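Long-range contacts in cell surface protein (Faecalibacterium prausnitzii A2-165, PDB 4GT6), which is of unknown function but, as an extracellular leucine-rich repeat protein of a gut bacterium, probably binds other proteins: residues 51-56 with 75-80; 101-106 with 124-129; 221-226 with 233-238; 251-256 with 274-279. All blocks are in the same frame, centred on the assembly; numbering follows the deposited sequence.

Interaction 1 of 4, residues 51-56 with 75-80; sequences VSKIGD and VTEIGS
Lys53 and Glu77 lie side by side and point the same way on one face of a parallel strand pair, where successive turns of a BspA-type leucine-rich repeat solenoid stack. Both chains are extended, each with CG anti to its own backbone N (chi1 175° in Lys53, -175° in Glu77), which keeps their methylenes in contact along their length. At the far end the salt bridge is long, NZ of Lys53 standing 3.5 Å from OE2 of Glu77, and a water adds a second link, accepting from Lys53 NZ and donating to Glu77 OE1. On the other face Ile54 and Ile78 turn into the solenoid core. Ile54 CD1 meets both Ile78 CG1, at 4.3 Å, and Val75 CG1, and Ile71 of strand 68-71 packs against both isoleucines. The backbone joins these layers: Ile54 N donates to Glu77 O, Gly79 N to Ile54 O at 2.7 Å, while Ser52 O takes the amides of both Thr76 and Glu77. At Gly79 a side chain would run into the backbone of residues 54-56, so glycine suits the close approach. Where the strands end, the Asp56 carboxylate reaches across to the neighbouring turn: Ser80 N donates to Asp56 OD1 over 2.9 Å, coming from above the carboxylate plane, 62° out of it.

Interaction 2 of 4, residues 101-106 with 124-129; sequences CVKKIG and SVTEID
Lys103 O and Thr126 N make the shortest of the backbone bonds between these two turns, at 2.8 Å and nearly straight (172° at the hydrogen). The same carbonyl also accepts from Glu127 N, so two successive amides grip one oxygen. Further on, Ile105 N donates to Glu127 O and Asp129 N to Ile105 O, the alternating pattern of a parallel pair.

Among the polar side chains, Lys103 reaches across to the neighbouring turn. Its chain starts away from that turn but bends at chi2 (-48°) and chi3 (-83°), folding back until NZ donates to Ser124 O at 2.8 Å, in the carbonyl plane. Thr126 CG2 lies against this bent chain, 3.7 Å from Lys103 CE. Two waters add bridges: one donates to Val102 O and accepts from Ser124 N, the other joins Thr126 OG1 to Glu127 OE2, to which it donates over 2.7 Å. Replacing Thr126 by a glycine would probably deprive this second water of one of its partners and let the end of the Lys103 chain move more freely.

Lys104 and Glu127 stand on one face of the pair, Ile105 and Ile128 on the other, buried one. There Ile105 CB touches Ile128 CG2 at 4.1 Å, and Ile121 and Leu122 also pack on Ile105. A charged face of Lys104 and Glu127, an aliphatic face of Ile105 and Ile128 and short parallel strands one turn apart are the marks of a leucine-rich repeat solenoid, here of the BspA type.

Interaction 3 of 4, residues 221-226 with 233-238; sequences DNVLYE and YALIRY
Leu235 CA and Ala234 O meet the Tyr225 ring obliquely, and Leu235 CG lies 3.6 Å from Tyr225 CE2. The Tyr233 ring takes Tyr225 CB at its edge, near the ring plane, 3.8 Å from Tyr233 CD2. The third ring, Tyr238, meets Val223 CG2 obliquely through CD2 and stacks on Phe261. NE and NH2 of Arg237 both donate to Tyr238 O, which lies 14° from the guanidinium plane, while NH1 makes a salt bridge with Asp262.

Across the hairpin, Ile236 CD1 reaches Leu224 CD2 at 3.7 Å. Ile236 CG1 sits between the backbone N and carbonyl carbon (chi1 69°), which brings it over Leu224. Ile236 N and Arg237 N both donate to Leu224 O, at 2.9 and 3.2 Å: a classic beta bulge, which shifts the register by one residue. Replacing Tyr225 by an alanine would probably open a gap beside Leu235 and take away a wall that Val253 and Phe247 also touch.

The hairpin forms one side of a mixed sheet: strand 224-227 is its outermost strand within the chain, and strand 233-237 pairs on its other edge, in parallel, with strand 253-256, while Phe247 of strand 246-248 packs against Val223, Tyr225 and Leu235.

Interaction 4 of 4, residues 251-256 with 274-279; sequences NGVARI and DSVVSI. With EDO (1,2-ethanediol), chain I; EDO (1,2-ethanediol), chain B.
Ile256 N donates to Ser278 O at 3.1 Å and Val277 N to Ala254 O at 2.8 Å, joining two parallel backbones one turn apart in a BspA-type leucine-rich repeat solenoid. At the start of strand 253-256, Ser275 OG bridges to the neighbouring turn: it accepts from Gly252 N over 3.0 Å and donates to Val253 O, approaching from above that carbonyl's plane. OG lies between its own backbone N and carbonyl carbon (chi1 59°), a rotamer that presents it to both groups. At the positive phi of Gly252 a side chain would press on the preceding carbonyl oxygen. A water that donates to Asn251 OD1 adds a weak link to Ser275 N.

The core side is aliphatic. Val253 and Val276 run alongside each other, as do Ile256 and Ile279, and Ile256 CD1 comes 4.2 Å from both Ile279 CG1 and Val276 CG1. Ile249 and Met272 extend this layer.

On the other face the Arg255 chain is extended from CG to NE and carries its guanidinium past Ser278. NE forms a salt bridge with Glu257, and a 1,2-ethanediol, probably from the crystallisation liquor, takes bonds from NH1 and NH2. NH1 also donates to Ser278 OG at 2.9 Å, with the hydroxyl 1° from the guanidinium plane.

In the fold
The four contacts follow one another along the chain, each closing before the next opens. Interactions 1 and 2, with centres 10 Å apart, share one sheet: strand 77-78 lies next to strand 104-105, and probable backbone bonds from Lys103 and Gly106 to Thr76 and Ile78 join them. Interactions 3 and 4, 12 Å apart, share a second sheet through strands 233-237 and 253-256. The hairpin of interaction 3 thus leads into the parallel stacking of interaction 4. The two pairs are well separated, interactions 1 and 4 lying about 47 Å apart between centres on opposite sides of the chain's centre, so the repeats build an elongated solenoid, consistent with a broad surface for protein binding.

Interaction 1 of 4, residues 51-56 with 75-80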
loop_
_atom_site.group_PDB
_atom_site.type_symbol
_atom_site.label_atom_id
_atom_site.label_comp_id
_atom_site.label_asym_id
_atom_site.label_seq_id
_atom_site.Cartn_x
_atom_site.Cartn_y
_atom_site.Cartn_z
ATOM N N VAL A 51 -14.111 -29.982 -10.081
ATOM C CA VAL A 51 -13.398 -28.751 -10.456
ATOM C C VAL A 51 -12.604 -28.246 -9.240
ATOM O O VAL A 51 -13.194 -27.771 -8.269
ATOM C CB VAL A 51 -14.394 -27.702 -11.005
ATOM C CG1 VAL A 51 -13.722 -26.344 -11.212
ATOM C CG2 VAL A 51 -15.030 -28.201 -12.308
ATOM N N SER A 52 -11.269 -28.330 -9.307
ATOM C CA SER A 52 -10.394 -27.939 -8.186
ATOM C C SER A 52 -9.831 -26.532 -8.342
ATOM O O SER A 52 -9.296 -25.976 -7.374
ATOM C CB SER A 52 -9.230 -28.927 -8.047
ATOM O OG SER A 52 -8.441 -28.878 -9.225
ATOM N N LYS A 53 -9.943 -25.944 -9.548
ATOM C CA LYS A 53 -9.339 -24.635 -9.758
ATOM C C LYS A 53 -10.078 -23.795 -10.771
ATOM O O LYS A 53 -10.562 -24.304 -11.788
ATOM C CB LYS A 53 -7.858 -24.822 -10.220
ATOM C CG LYS A 53 -7.131 -23.513 -10.585
ATOM C CD LYS A 53 -5.654 -23.758 -10.929
ATOM C CE LYS A 53 -4.928 -22.467 -11.299
ATOM N NZ LYS A 53 -3.542 -22.807 -11.760
ATOM N N ILE A 54 -10.160 -22.488 -10.476
ATOM C CA ILE A 54 -10.628 -21.482 -11.445
ATOM C C ILE A 54 -9.355 -20.987 -12.095
ATOM O O ILE A 54 -8.519 -20.388 -11.419
ATOM C CB ILE A 54 -11.437 -20.360 -10.775
ATOM C CG1 ILE A 54 -12.724 -20.948 -10.115
ATOM C CG2 ILE A 54 -11.777 -19.266 -11.840
ATOM C CD1 ILE A 54 -13.354 -20.002 -9.108
ATOM N N GLY A 55 -9.186 -21.277 -13.377
ATOM C CA GLY A 55 -7.949 -20.939 -14.070
ATOM C C GLY A 55 -7.651 -19.456 -14.139
ATOM O O GLY A 55 -8.530 -18.609 -13.918
ATOM N N ASP A 56 -6.394 -19.138 -14.465
ATOM C CA ASP A 56 -5.990 -17.740 -14.650
ATOM C C ASP A 56 -6.913 -17.038 -15.655
ATOM O O ASP A 56 -7.228 -17.577 -16.724
ATOM C CB ASP A 56 -4.523 -17.671 -15.170
ATOM C CG ASP A 56 -3.441 -18.149 -14.189
ATOM O OD1 ASP A 56 -3.790 -18.550 -13.050
ATOM O OD2 ASP A 56 -2.241 -18.032 -14.525
ATOM N N VAL A 75 -13.296 -26.345 -5.150
ATOM C CA VAL A 75 -12.256 -25.408 -5.593
ATOM C C VAL A 75 -11.241 -25.142 -4.476
ATOM O O VAL A 75 -11.592 -24.600 -3.413
ATOM C CB VAL A 75 -12.876 -24.088 -6.152
ATOM C CG1 VAL A 75 -11.790 -23.035 -6.404
ATOM C CG2 VAL A 75 -13.644 -24.367 -7.458
ATOM N N THR A 76 -9.967 -25.438 -4.761
ATOM C CA THR A 76 -8.897 -25.200 -3.782
ATOM C C THR A 76 -7.972 -24.053 -4.244
ATOM O O THR A 76 -7.092 -23.633 -3.495
ATOM C CB THR A 76 -8.093 -26.499 -3.546
ATOM O OG1 THR A 76 -7.444 -26.872 -4.769
ATOM C CG2 THR A 76 -8.971 -27.651 -3.008
ATOM N N GLU A 77 -8.135 -23.597 -5.493
ATOM C CA GLU A 77 -7.270 -22.550 -6.032
ATOM C C GLU A 77 -8.030 -21.618 -6.943
ATOM O O GLU A 77 -8.806 -22.071 -7.781
ATOM C CB GLU A 77 -6.102 -23.176 -6.831
ATOM C CG GLU A 77 -5.088 -22.150 -7.315
ATOM C CD GLU A 77 -3.775 -22.681 -7.862
ATOM O OE1 GLU A 77 -3.482 -23.890 -7.716
ATOM O OE2 GLU A 77 -3.025 -21.860 -8.436
ATOM N N ILE A 78 -7.742 -20.320 -6.815
ATOM C CA ILE A 78 -8.274 -19.269 -7.677
ATOM C C ILE A 78 -7.050 -18.723 -8.409
ATOM O O ILE A 78 -6.086 -18.271 -7.769
ATOM C CB ILE A 78 -9.094 -18.183 -6.933
ATOM C CG1 ILE A 78 -10.362 -18.810 -6.308
ATOM C CG2 ILE A 78 -9.508 -17.065 -7.953
ATOM C CD1 ILE A 78 -11.073 -17.920 -5.311
ATOM N N GLY A 79 -7.085 -18.809 -9.729
ATOM C CA GLY A 79 -5.971 -18.381 -10.568
ATOM C C GLY A 79 -5.716 -16.889 -10.571
ATOM O O GLY A 79 -6.539 -16.100 -10.083
ATOM N N SER A 80 -4.564 -16.496 -11.138
ATOM C CA SER A 80 -4.221 -15.081 -11.214
ATOM C C SER A 80 -5.213 -14.342 -12.110
ATOM O O SER A 80 -5.703 -14.902 -13.112
ATOM C CB SER A 80 -2.795 -14.896 -11.725
ATOM O OG SER A 80 -2.651 -15.394 -13.044
HETATM O O HOH W 1 -2.420 -24.940 -9.968
#

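Interaction 2 of 4, residues 101-106 with 124-129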
loop_
_atom_site.group_PDB
_atom_site.type_symbol
_atom_site.label_atom_id
_atom_site.label_comp_id
_atom_site.label_asym_id
_atom_site.label_seq_id
_atom_site.Cartn_x
_atom_site.Cartn_y
_atom_site.Cartn_z
ATOM N N CYS A 101 -12.972 -24.179 0.657
ATOM C CA CYS A 101 -11.801 -25.066 0.596
ATOM C C CYS A 101 -10.682 -24.403 -0.214
ATOM O O CYS A 101 -9.668 -25.037 -0.524
ATOM C CB CYS A 101 -12.176 -26.437 0.044
ATOM S SG CYS A 101 -13.187 -27.414 1.191
ATOM N N VAL A 102 -10.848 -23.096 -0.511
ATOM C CA VAL A 102 -9.837 -22.324 -1.245
ATOM C C VAL A 102 -8.563 -22.203 -0.396
ATOM O O VAL A 102 -8.618 -21.705 0.731
ATOM C CB VAL A 102 -10.347 -20.918 -1.657
ATOM C CG1 VAL A 102 -9.222 -20.123 -2.325
ATOM C CG2 VAL A 102 -11.571 -21.023 -2.580
ATOM N N LYS A 103 -7.438 -22.689 -0.934
ATOM C CA LYS A 103 -6.149 -22.630 -0.243
ATOM C C LYS A 103 -5.239 -21.581 -0.836
ATOM O O LYS A 103 -4.371 -21.070 -0.140
ATOM C CB LYS A 103 -5.441 -23.991 -0.325
ATOM C CG LYS A 103 -6.181 -25.140 0.381
ATOM C CD LYS A 103 -6.643 -24.805 1.797
ATOM C CE LYS A 103 -5.574 -24.967 2.841
ATOM N NZ LYS A 103 -6.118 -24.764 4.222
ATOM N N LYS A 104 -5.378 -21.316 -2.143
ATOM C CA LYS A 104 -4.460 -20.412 -2.840
ATOM C C LYS A 104 -5.228 -19.422 -3.695
ATOM O O LYS A 104 -6.148 -19.832 -4.398
ATOM C CB LYS A 104 -3.515 -21.244 -3.716
ATOM C CG LYS A 104 -2.498 -20.417 -4.515
ATOM C CD LYS A 104 -1.441 -21.314 -5.170
ATOM C CE LYS A 104 -0.428 -20.480 -5.918
ATOM N NZ LYS A 104 0.656 -21.307 -6.520
ATOM N N ILE A 105 -4.863 -18.130 -3.618
ATOM C CA ILE A 105 -5.474 -17.073 -4.435
ATOM C C ILE A 105 -4.327 -16.407 -5.204
ATOM O O ILE A 105 -3.343 -15.974 -4.585
ATOM C CB ILE A 105 -6.324 -16.071 -3.585
ATOM C CG1 ILE A 105 -7.538 -16.786 -2.923
ATOM C CG2 ILE A 105 -6.822 -14.874 -4.463
ATOM C CD1 ILE A 105 -8.280 -15.930 -1.898
ATOM N N GLY A 106 -4.439 -16.378 -6.539
ATOM C CA GLY A 106 -3.399 -15.870 -7.428
ATOM C C GLY A 106 -3.252 -14.361 -7.438
ATOM O O GLY A 106 -4.090 -13.636 -6.892
ATOM N N SER A 124 -10.049 -20.205 4.760
ATOM C CA SER A 124 -9.077 -21.295 4.974
ATOM C C SER A 124 -7.859 -21.207 4.010
ATOM O O SER A 124 -7.167 -22.201 3.786
ATOM C CB SER A 124 -9.762 -22.654 4.847
ATOM O OG SER A 124 -10.266 -22.835 3.535
ATOM N N VAL A 125 -7.585 -20.012 3.512
ATOM C CA VAL A 125 -6.496 -19.745 2.581
ATOM C C VAL A 125 -5.127 -19.854 3.293
ATOM O O VAL A 125 -5.023 -19.544 4.485
ATOM C CB VAL A 125 -6.718 -18.362 1.907
ATOM C CG1 VAL A 125 -6.366 -17.188 2.831
ATOM C CG2 VAL A 125 -5.988 -18.264 0.579
ATOM N N THR A 126 -4.100 -20.340 2.574
ATOM C CA THR A 126 -2.746 -20.433 3.121
ATOM C C THR A 126 -1.822 -19.558 2.284
ATOM O O THR A 126 -0.722 -19.262 2.728
ATOM C CB THR A 126 -2.240 -21.869 3.219
ATOM O OG1 THR A 126 -2.233 -22.459 1.926
ATOM C CG2 THR A 126 -3.006 -22.710 4.249
ATOM N N GLU A 127 -2.232 -19.197 1.042
ATOM C CA GLU A 127 -1.392 -18.379 0.156
ATOM C C GLU A 127 -2.231 -17.395 -0.602
ATOM O O GLU A 127 -3.228 -17.785 -1.206
ATOM C CB GLU A 127 -0.624 -19.240 -0.885
ATOM C CG GLU A 127 0.351 -20.258 -0.325
ATOM C CD GLU A 127 0.973 -21.084 -1.435
ATOM O OE1 GLU A 127 1.912 -20.581 -2.092
ATOM O OE2 GLU A 127 0.457 -22.190 -1.711
ATOM N N ILE A 128 -1.845 -16.131 -0.565
ATOM C CA ILE A 128 -2.512 -15.060 -1.319
ATOM C C ILE A 128 -1.398 -14.274 -1.997
ATOM O O ILE A 128 -0.511 -13.740 -1.298
ATOM C CB ILE A 128 -3.431 -14.146 -0.469
ATOM C CG1 ILE A 128 -4.345 -14.912 0.507
ATOM C CG2 ILE A 128 -4.237 -13.269 -1.402
ATOM C CD1 ILE A 128 -5.010 -13.971 1.620
ATOM N N ASP A 129 -1.435 -14.178 -3.329
ATOM C CA ASP A 129 -0.345 -13.529 -4.048
ATOM C C ASP A 129 -0.594 -12.035 -4.258
ATOM O O ASP A 129 -1.637 -11.506 -3.889
ATOM C CB ASP A 129 -0.071 -14.241 -5.381
ATOM C CG ASP A 129 1.406 -14.341 -5.784
ATOM O OD1 ASP A 129 2.241 -13.496 -5.293
ATOM O OD2 ASP A 129 1.730 -15.216 -6.631
HETATM O O HOH W 2 -10.639 -20.516 2.096
HETATM O O HOH W 3 -1.926 -23.002 -0.796
#

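Interaction 3 of 4, residues 221-226 with 233-238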
loop_
_atom_site.group_PDB
_atom_site.type_symbol
_atom_site.label_atom_id
_atom_site.label_comp_id
_atom_site.label_asym_id
_atom_site.label_seq_id
_atom_site.Cartn_x
_atom_site.Cartn_y
_atom_site.Cartn_z
ATOM N N ASP A 221 5.950 4.556 21.816
ATOM C CA ASP A 221 5.168 5.782 22.021
ATOM C C ASP A 221 4.188 5.982 20.826
ATOM O O ASP A 221 4.106 7.063 20.229
ATOM C CB ASP A 221 6.102 6.998 22.230
ATOM C CG ASP A 221 5.400 8.337 22.449
ATOM O OD1 ASP A 221 4.354 8.356 23.131
ATOM O OD2 ASP A 221 5.907 9.367 21.933
ATOM N N ASN A 222 3.482 4.899 20.454
ATOM C CA ASN A 222 2.445 4.873 19.400
ATOM C C ASN A 222 2.979 5.332 18.007
ATOM O O ASN A 222 2.307 6.046 17.276
ATOM C CB ASN A 222 1.240 5.734 19.819
ATOM C CG ASN A 222 0.027 5.508 18.942
ATOM O OD1 ASN A 222 -0.135 4.451 18.361
ATOM N ND2 ASN A 222 -0.829 6.494 18.828
ATOM N N VAL A 223 4.190 4.936 17.671
ATOM C CA VAL A 223 4.805 5.243 16.381
ATOM C C VAL A 223 5.464 3.957 15.937
ATOM O O VAL A 223 6.069 3.278 16.768
ATOM C CB VAL A 223 5.814 6.433 16.483
ATOM C CG1 VAL A 223 6.537 6.657 15.160
ATOM C CG2 VAL A 223 5.119 7.718 16.932
ATOM N N LEU A 224 5.342 3.593 14.638
ATOM C CA LEU A 224 5.952 2.347 14.185
ATOM C C LEU A 224 7.356 2.596 13.666
ATOM O O LEU A 224 7.571 3.494 12.846
ATOM C CB LEU A 224 5.091 1.697 13.078
ATOM C CG LEU A 224 5.488 0.266 12.669
ATOM C CD1 LEU A 224 5.327 -0.737 13.839
ATOM C CD2 LEU A 224 4.616 -0.189 11.476
ATOM N N TYR A 225 8.292 1.756 14.110
ATOM C CA TYR A 225 9.695 1.802 13.712
ATOM C C TYR A 225 10.140 0.478 13.148
ATOM O O TYR A 225 9.525 -0.555 13.420
ATOM C CB TYR A 225 10.606 2.126 14.934
ATOM C CG TYR A 225 10.361 3.496 15.524
ATOM C CD1 TYR A 225 9.405 3.686 16.519
ATOM C CD2 TYR A 225 11.065 4.611 15.070
ATOM C CE1 TYR A 225 9.121 4.965 17.017
ATOM C CE2 TYR A 225 10.806 5.889 15.575
ATOM C CZ TYR A 225 9.843 6.057 16.559
ATOM O OH TYR A 225 9.570 7.314 17.052
ATOM N N GLU A 226 11.259 0.508 12.428
ATOM C CA GLU A 226 12.020 -0.664 11.993
ATOM C C GLU A 226 13.314 -0.617 12.783
ATOM O O GLU A 226 14.016 0.394 12.724
ATOM C CB GLU A 226 12.307 -0.628 10.486
ATOM C CG GLU A 226 13.201 -1.774 10.026
ATOM C CD GLU A 226 13.445 -1.717 8.536
ATOM O OE1 GLU A 226 12.535 -2.100 7.766
ATOM O OE2 GLU A 226 14.473 -1.132 8.141
ATOM N N TYR A 233 17.258 2.816 14.271
ATOM C CA TYR A 233 15.849 2.727 13.960
ATOM C C TYR A 233 15.514 3.604 12.768
ATOM O O TYR A 233 16.125 4.654 12.584
ATOM C CB TYR A 233 14.992 3.201 15.146
ATOM C CG TYR A 233 15.020 2.329 16.376
ATOM C CD1 TYR A 233 16.108 2.342 17.235
ATOM C CD2 TYR A 233 13.915 1.569 16.737
ATOM C CE1 TYR A 233 16.111 1.600 18.416
ATOM C CE2 TYR A 233 13.915 0.801 17.906
ATOM C CZ TYR A 233 15.002 0.844 18.755
ATOM O OH TYR A 233 14.994 0.105 19.920
ATOM N N ALA A 234 14.513 3.199 12.004
ATOM C CA ALA A 234 13.921 4.030 10.959
ATOM C C ALA A 234 12.484 4.267 11.388
ATOM O O ALA A 234 11.806 3.307 11.786
ATOM C CB ALA A 234 13.975 3.334 9.587
ATOM N N LEU A 235 12.009 5.513 11.336
ATOM C CA LEU A 235 10.609 5.797 11.666
ATOM C C LEU A 235 9.792 5.491 10.412
ATOM O O LEU A 235 10.035 6.100 9.370
ATOM C CB LEU A 235 10.445 7.279 12.100
ATOM C CG LEU A 235 9.151 7.628 12.843
ATOM C CD1 LEU A 235 9.342 8.901 13.666
ATOM C CD2 LEU A 235 7.948 7.846 11.879
ATOM N N ILE A 236 8.857 4.534 10.492
ATOM C CA ILE A 236 8.155 4.150 9.270
ATOM C C ILE A 236 6.682 4.598 9.242
ATOM O O ILE A 236 6.179 4.848 8.141
ATOM C CB ILE A 236 8.339 2.643 8.950
ATOM C CG1 ILE A 236 7.623 1.714 9.935
ATOM C CG2 ILE A 236 9.885 2.261 8.761
ATOM C CD1 ILE A 236 7.680 0.240 9.519
ATOM N N ARG A 237 5.997 4.748 10.407
ATOM C CA ARG A 237 4.606 5.193 10.378
ATOM C C ARG A 237 4.207 5.941 11.654
ATOM O O ARG A 237 4.143 5.362 12.743
ATOM C CB ARG A 237 3.634 4.000 10.149
ATOM C CG ARG A 237 2.156 4.367 10.064
ATOM C CD ARG A 237 1.795 5.049 8.737
ATOM N NE ARG A 237 1.837 6.516 8.844
ATOM C CZ ARG A 237 1.564 7.348 7.843
ATOM N NH1 ARG A 237 1.320 6.876 6.623
ATOM N NH2 ARG A 237 1.532 8.662 8.052
ATOM N N TYR A 238 3.945 7.239 11.490
ATOM C CA TYR A 238 3.375 8.093 12.529
ATOM C C TYR A 238 1.864 8.116 12.251
ATOM O O TYR A 238 1.489 8.347 11.104
ATOM C CB TYR A 238 3.999 9.485 12.496
ATOM C CG TYR A 238 3.479 10.396 13.590
ATOM C CD1 TYR A 238 2.328 11.163 13.400
ATOM C CD2 TYR A 238 4.172 10.541 14.787
ATOM C CE1 TYR A 238 1.847 12.004 14.404
ATOM C CE2 TYR A 238 3.718 11.401 15.788
ATOM C CZ TYR A 238 2.555 12.130 15.590
ATOM O OH TYR A 238 2.102 12.959 16.582
#

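Interaction 4 of 4, residues 251-256 with 274-279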
loop_
_atom_site.group_PDB
_atom_site.type_symbol
_atom_site.label_atom_id
_atom_site.label_comp_id
_atom_site.label_asym_id
_atom_site.label_seq_id
_atom_site.Cartn_x
_atom_site.Cartn_y
_atom_site.Cartn_z
ATOM N N ASN A 251 16.055 10.433 19.727
ATOM C CA ASN A 251 17.471 10.225 19.466
ATOM C C ASN A 251 17.666 8.698 19.269
ATOM O O ASN A 251 17.058 7.911 19.996
ATOM C CB ASN A 251 18.287 10.730 20.659
ATOM C CG ASN A 251 19.762 10.520 20.519
ATOM O OD1 ASN A 251 20.305 10.593 19.419
ATOM N ND2 ASN A 251 20.445 10.264 21.638
ATOM N N GLY A 252 18.438 8.307 18.267
ATOM C CA GLY A 252 18.625 6.890 17.948
ATOM C C GLY A 252 17.909 6.502 16.664
ATOM O O GLY A 252 18.113 5.398 16.146
ATOM N N VAL A 253 17.079 7.423 16.127
ATOM C CA VAL A 253 16.393 7.241 14.832
ATOM C C VAL A 253 17.361 7.740 13.761
ATOM O O VAL A 253 17.834 8.877 13.853
ATOM C CB VAL A 253 15.021 7.962 14.764
ATOM C CG1 VAL A 253 14.463 7.942 13.321
ATOM C CG2 VAL A 253 14.028 7.318 15.735
ATOM N N ALA A 254 17.694 6.887 12.786
ATOM C CA ALA A 254 18.663 7.239 11.740
ATOM C C ALA A 254 17.999 7.698 10.452
ATOM O O ALA A 254 18.644 8.327 9.609
ATOM C CB ALA A 254 19.543 6.037 11.444
ATOM N N ARG A 255 16.716 7.377 10.288
ATOM C CA ARG A 255 16.011 7.667 9.040
ATOM C C ARG A 255 14.530 7.882 9.278
ATOM O O ARG A 255 13.927 7.192 10.100
ATOM C CB ARG A 255 16.216 6.460 8.076
ATOM C CG ARG A 255 15.297 6.470 6.815
ATOM C CD ARG A 255 15.886 5.736 5.633
ATOM N NE ARG A 255 14.976 5.730 4.477
ATOM C CZ ARG A 255 15.053 6.554 3.432
ATOM N NH1 ARG A 255 15.979 7.503 3.391
ATOM N NH2 ARG A 255 14.197 6.437 2.424
ATOM N N ILE A 256 13.946 8.829 8.535
ATOM C CA ILE A 256 12.501 9.021 8.463
ATOM C C ILE A 256 12.152 8.389 7.125
ATOM O O ILE A 256 12.566 8.917 6.084
ATOM C CB ILE A 256 12.028 10.499 8.580
ATOM C CG1 ILE A 256 12.494 11.146 9.890
ATOM C CG2 ILE A 256 10.491 10.555 8.455
ATOM C CD1 ILE A 256 12.526 12.704 9.812
ATOM N N ASP A 274 19.815 14.849 15.661
ATOM C CA ASP A 274 20.927 14.856 14.708
ATOM C C ASP A 274 21.329 13.432 14.279
ATOM O O ASP A 274 22.076 13.285 13.307
ATOM C CB ASP A 274 22.128 15.633 15.255
ATOM C CG ASP A 274 21.857 17.125 15.426
ATOM O OD1 ASP A 274 20.984 17.665 14.701
ATOM O OD2 ASP A 274 22.526 17.750 16.270
ATOM N N SER A 275 20.766 12.386 14.935
ATOM C CA SER A 275 21.008 10.997 14.508
ATOM C C SER A 275 20.307 10.726 13.164
ATOM O O SER A 275 20.693 9.791 12.467
ATOM C CB SER A 275 20.561 9.991 15.576
ATOM O OG SER A 275 19.187 10.096 15.915
ATOM N N VAL A 276 19.297 11.547 12.776
ATOM C CA VAL A 276 18.602 11.367 11.483
ATOM C C VAL A 276 19.553 11.798 10.359
ATOM O O VAL A 276 19.990 12.961 10.325
ATOM C CB VAL A 276 17.241 12.112 11.396
ATOM C CG1 VAL A 276 16.673 12.080 9.960
ATOM C CG2 VAL A 276 16.225 11.510 12.369
ATOM N N VAL A 277 19.882 10.863 9.471
ATOM C CA VAL A 277 20.811 11.158 8.366
ATOM C C VAL A 277 20.088 11.207 7.015
ATOM O O VAL A 277 20.679 11.658 6.032
ATOM C CB VAL A 277 22.039 10.216 8.314
ATOM C CG1 VAL A 277 22.862 10.321 9.597
ATOM C CG2 VAL A 277 21.649 8.766 8.015
ATOM N N SER A 278 18.846 10.702 6.937
ATOM C CA SER A 278 18.102 10.743 5.668
ATOM C C SER A 278 16.597 10.756 5.902
ATOM O O SER A 278 16.111 10.272 6.915
ATOM C CB SER A 278 18.471 9.574 4.750
ATOM O OG SER A 278 18.075 8.327 5.289
ATOM N N ILE A 279 15.884 11.333 4.943
ATOM C CA ILE A 279 14.418 11.456 4.908
ATOM C C ILE A 279 13.940 10.878 3.590
ATOM O O ILE A 279 14.504 11.218 2.545
ATOM C CB ILE A 279 13.979 12.936 5.046
ATOM C CG1 ILE A 279 14.574 13.604 6.305
ATOM C CG2 ILE A 279 12.459 13.049 5.061
ATOM C CD1 ILE A 279 14.411 15.144 6.313
HETATM C C1 EDO I . 18.249 19.612 15.874
HETATM O O1 EDO I . 18.618 18.243 15.944
HETATM C C2 EDO I . 19.516 20.515 15.868
HETATM O O2 EDO I . 20.272 20.295 14.684
HETATM C C1 EDO B . 14.063 8.167 -1.050
HETATM O O1 EDO B . 12.932 7.697 -0.306
HETATM C C2 EDO B . 14.922 9.151 -0.216
HETATM O O2 EDO B . 15.902 8.453 0.536
HETATM O O HOH W 4 21.061 12.669 18.027
#